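Local coordinates for protein VP2 (Primate bocaparvovirus 1, PDB 7L0Y) that assembles in sixty copies into the T=1 icosahedral capsid of a human bocavirus, as a member of the parvovirus capsid protein family, at residues T328-Y332 with K333-Y337. Numbering follows the deposited sequence.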
ATOM      1  N   THR A 328      46.108-108.887  27.051  1.00 58.02           N
ATOM      2  CA  THR A 328      47.005-110.023  27.141  1.00 58.02           C
ATOM      3  C   THR A 328      46.290-111.347  26.952  1.00 58.02           C
ATOM      4  O   THR A 328      46.938-112.396  26.973  1.00 58.02           O
ATOM      5  CB  THR A 328      47.735-110.014  28.488  1.00 59.42           C
ATOM      6  OG1 THR A 328      46.780-110.042  29.554  1.00 59.42           O
ATOM      7  CG2 THR A 328      48.583-108.769  28.617  1.00 59.42           C
ATOM      8  N   ASN A 329      44.973-111.325  26.774  1.00 58.32           N
ATOM      9  CA  ASN A 329      44.222-112.545  26.540  1.00 58.32           C
ATOM     10  C   ASN A 329      42.920-112.184  25.844  1.00 58.32           C
ATOM     11  O   ASN A 329      42.504-111.024  25.825  1.00 58.32           O
ATOM     12  CB  ASN A 329      43.953-113.301  27.846  1.00 62.22           C
ATOM     13  CG  ASN A 329      43.431-114.698  27.609  1.00 62.22           C
ATOM     14  OD1 ASN A 329      42.873-114.995  26.562  1.00 62.22           O
ATOM     15  ND2 ASN A 329      43.644-115.573  28.566  1.00 62.22           N
ATOM     16  N   LEU A 330      42.290-113.206  25.266  1.00 57.08           N
ATOM     17  CA  LEU A 330      40.982-113.058  24.652  1.00 57.08           C
ATOM     18  C   LEU A 330      39.936-112.529  25.624  1.00 57.08           C
ATOM     19  O   LEU A 330      38.985-111.873  25.189  1.00 57.08           O
ATOM     20  CB  LEU A 330      40.531-114.403  24.091  1.00 55.52           C
ATOM     21  CG  LEU A 330      39.301-114.453  23.192  1.00 55.52           C
ATOM     22  CD1 LEU A 330      39.257-113.229  22.309  1.00 55.52           C
ATOM     23  CD2 LEU A 330      39.348-115.694  22.351  1.00 55.52           C
ATOM     24  N   GLU A 331      40.086-112.795  26.923  1.00 57.51           N
ATOM     25  CA  GLU A 331      39.094-112.340  27.892  1.00 57.51           C
ATOM     26  C   GLU A 331      38.975-110.826  27.915  1.00 57.51           C
ATOM     27  O   GLU A 331      37.906-110.287  28.214  1.00 57.51           O
ATOM     28  CB  GLU A 331      39.435-112.844  29.289  1.00 63.66           C
ATOM     29  CG  GLU A 331      39.185-114.310  29.512  1.00 63.66           C
ATOM     30  CD  GLU A 331      39.466-114.722  30.931  1.00 63.66           C
ATOM     31  OE1 GLU A 331      40.111-113.942  31.658  1.00 63.66           O
ATOM     32  OE2 GLU A 331      39.008-115.807  31.334  1.00 63.66           O
ATOM     33  N   TYR A 332      40.059-110.120  27.623  1.00 54.96           N
ATOM     34  CA  TYR A 332      40.091-108.678  27.785  1.00 54.96           C
ATOM     35  C   TYR A 332      39.636-107.940  26.542  1.00 54.96           C
ATOM     36  O   TYR A 332      39.564-106.710  26.553  1.00 54.96           O
ATOM     37  CB  TYR A 332      41.497-108.236  28.174  1.00 55.82           C
ATOM     38  CG  TYR A 332      41.975-108.880  29.443  1.00 55.82           C
ATOM     39  CD1 TYR A 332      41.121-109.046  30.520  1.00 55.82           C
ATOM     40  CD2 TYR A 332      43.271-109.343  29.558  1.00 55.82           C
ATOM     41  CE1 TYR A 332      41.550-109.644  31.678  1.00 55.82           C
ATOM     42  CE2 TYR A 332      43.708-109.940  30.709  1.00 55.82           C
ATOM     43  CZ  TYR A 332      42.846-110.089  31.769  1.00 55.82           C
ATOM     44  OH  TYR A 332      43.286-110.689  32.923  1.00 55.82           O
ATOM     45  N   LYS A 333      39.323-108.659  25.474  1.00 50.45           N
ATOM     46  CA  LYS A 333      38.946-108.053  24.210  1.00 50.45           C
ATOM     47  C   LYS A 333      37.438-107.887  24.153  1.00 50.45           C
ATOM     48  O   LYS A 333      36.694-108.780  24.566  1.00 50.45           O
ATOM     49  CB  LYS A 333      39.439-108.900  23.042  1.00 52.63           C
ATOM     50  CG  LYS A 333      40.939-108.973  22.952  1.00 52.63           C
ATOM     51  CD  LYS A 333      41.367-109.891  21.844  1.00 52.63           C
ATOM     52  CE  LYS A 333      42.867-109.960  21.734  1.00 52.63           C
ATOM     53  NZ  LYS A 333      43.275-110.912  20.671  1.00 52.63           N
ATOM     54  N   LEU A 334      36.997-106.738  23.658  1.00 46.75           N
ATOM     55  CA  LEU A 334      35.583-106.513  23.421  1.00 46.75           C
ATOM     56  C   LEU A 334      35.077-107.499  22.379  1.00 46.75           C
ATOM     57  O   LEU A 334      35.685-107.669  21.321  1.00 46.75           O
ATOM     58  CB  LEU A 334      35.359-105.079  22.950  1.00 40.73           C
ATOM     59  CG  LEU A 334      33.915-104.664  22.690  1.00 40.73           C
ATOM     60  CD1 LEU A 334      33.138-104.638  23.985  1.00 40.73           C
ATOM     61  CD2 LEU A 334      33.854-103.321  21.992  1.00 40.73           C
ATOM     62  N   GLN A 335      33.968-108.160  22.678  1.00 46.84           N
ATOM     63  CA  GLN A 335      33.461-109.200  21.804  1.00 46.84           C
ATOM     64  C   GLN A 335      31.943-109.196  21.866  1.00 46.84           C
ATOM     65  O   GLN A 335      31.355-108.997  22.926  1.00 46.84           O
ATOM     66  CB  GLN A 335      34.032-110.558  22.210  1.00 50.59           C
ATOM     67  CG  GLN A 335      33.830-111.660  21.216  1.00 50.59           C
ATOM     68  CD  GLN A 335      34.575-112.902  21.616  1.00 50.59           C
ATOM     69  OE1 GLN A 335      35.291-112.912  22.611  1.00 50.59           O
ATOM     70  NE2 GLN A 335      34.419-113.959  20.840  1.00 50.59           N
ATOM     71  N   TRP A 336      31.311-109.396  20.718  1.00 46.21           N
ATOM     72  CA  TRP A 336      29.858-109.394  20.666  1.00 46.21           C
ATOM     73  C   TRP A 336      29.412-110.337  19.562  1.00 46.21           C
ATOM     74  O   TRP A 336      30.227-110.894  18.831  1.00 46.21           O
ATOM     75  CB  TRP A 336      29.313-107.985  20.440  1.00 44.61           C
ATOM     76  CG  TRP A 336      29.749-107.377  19.159  1.00 44.61           C
ATOM     77  CD1 TRP A 336      29.076-107.387  17.984  1.00 44.61           C
ATOM     78  CD2 TRP A 336      30.972-106.682  18.916  1.00 44.61           C
ATOM     79  NE1 TRP A 336      29.793-106.736  17.022  1.00 44.61           N
ATOM     80  CE2 TRP A 336      30.964-106.291  17.570  1.00 44.61           C
ATOM     81  CE3 TRP A 336      32.068-106.344  19.709  1.00 44.61           C
ATOM     82  CZ2 TRP A 336      32.007-105.580  16.999  1.00 44.61           C
ATOM     83  CZ3 TRP A 336      33.099-105.650  19.144  1.00 44.61           C
ATOM     84  CH2 TRP A 336      33.065-105.270  17.803  1.00 44.61           C
ATOM     85  N   TYR A 337      28.100-110.501  19.448  1.00 49.03           N
ATOM     86  CA  TYR A 337      27.496-111.215  18.335  1.00 49.03           C
ATOM     87  C   TYR A 337      26.824-110.219  17.407  1.00 49.03           C
ATOM     88  O   TYR A 337      26.261-109.222  17.865  1.00 49.03           O
ATOM     89  CB  TYR A 337      26.475-112.253  18.799  1.00 52.18           C
ATOM     90  CG  TYR A 337      27.059-113.398  19.576  1.00 52.18           C
ATOM     91  CD1 TYR A 337      27.809-114.366  18.940  1.00 52.18           C
ATOM     92  CD2 TYR A 337      26.796-113.558  20.924  1.00 52.18           C
ATOM     93  CE1 TYR A 337      28.335-115.417  19.628  1.00 52.18           C
ATOM     94  CE2 TYR A 337      27.304-114.623  21.621  1.00 52.18           C
ATOM     95  CZ  TYR A 337      28.078-115.548  20.968  1.00 52.18           C
ATOM     96  OH  TYR A 337      28.602-116.612  21.650  1.00 52.18           O
TER
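Lys-333 N donates to Leu-330 O over 3.2 Å, closing a 3-10 turn just after the one in which Tyr-332 N reaches Asn-329 O. The Lys-333 side chain then doubles back along this turn. With CG beside its own backbone N (chi1 -65°) and the rest extended, its aliphatic part passes Asn-329 O and meets Leu-330, CD to CD1 at 4.0 Å, the two side chains crossing at about a right angle. A long, flexible lysine suits this place, since its methylenes can lie against a leucine methyl while the ammonium continues beyond. A branched apolar residue suits Leu-330, whose CD1 touches both Lys-333 and the amide end of Gln-335; all three side chains rest on Ile-350 of the adjacent strand. Glu-331 turns away from residues 333-337; OE1 accepts from Arg-285 N and OE2 from Arg-253 N of a second subunit, so an acid suits this buried place because it offers two acceptor oxygens. The Tyr-332 side chain touches Pro-321, and Thr-328 N lies at the edge of its ring, in plane. This is a short 3-10 turn leading into strand 335-337, which pairs antiparallel with strand 348-350 within the long insertion between core strands 215-232 and 424-429, as in parvovirus capsid proteins, at a subunit interface.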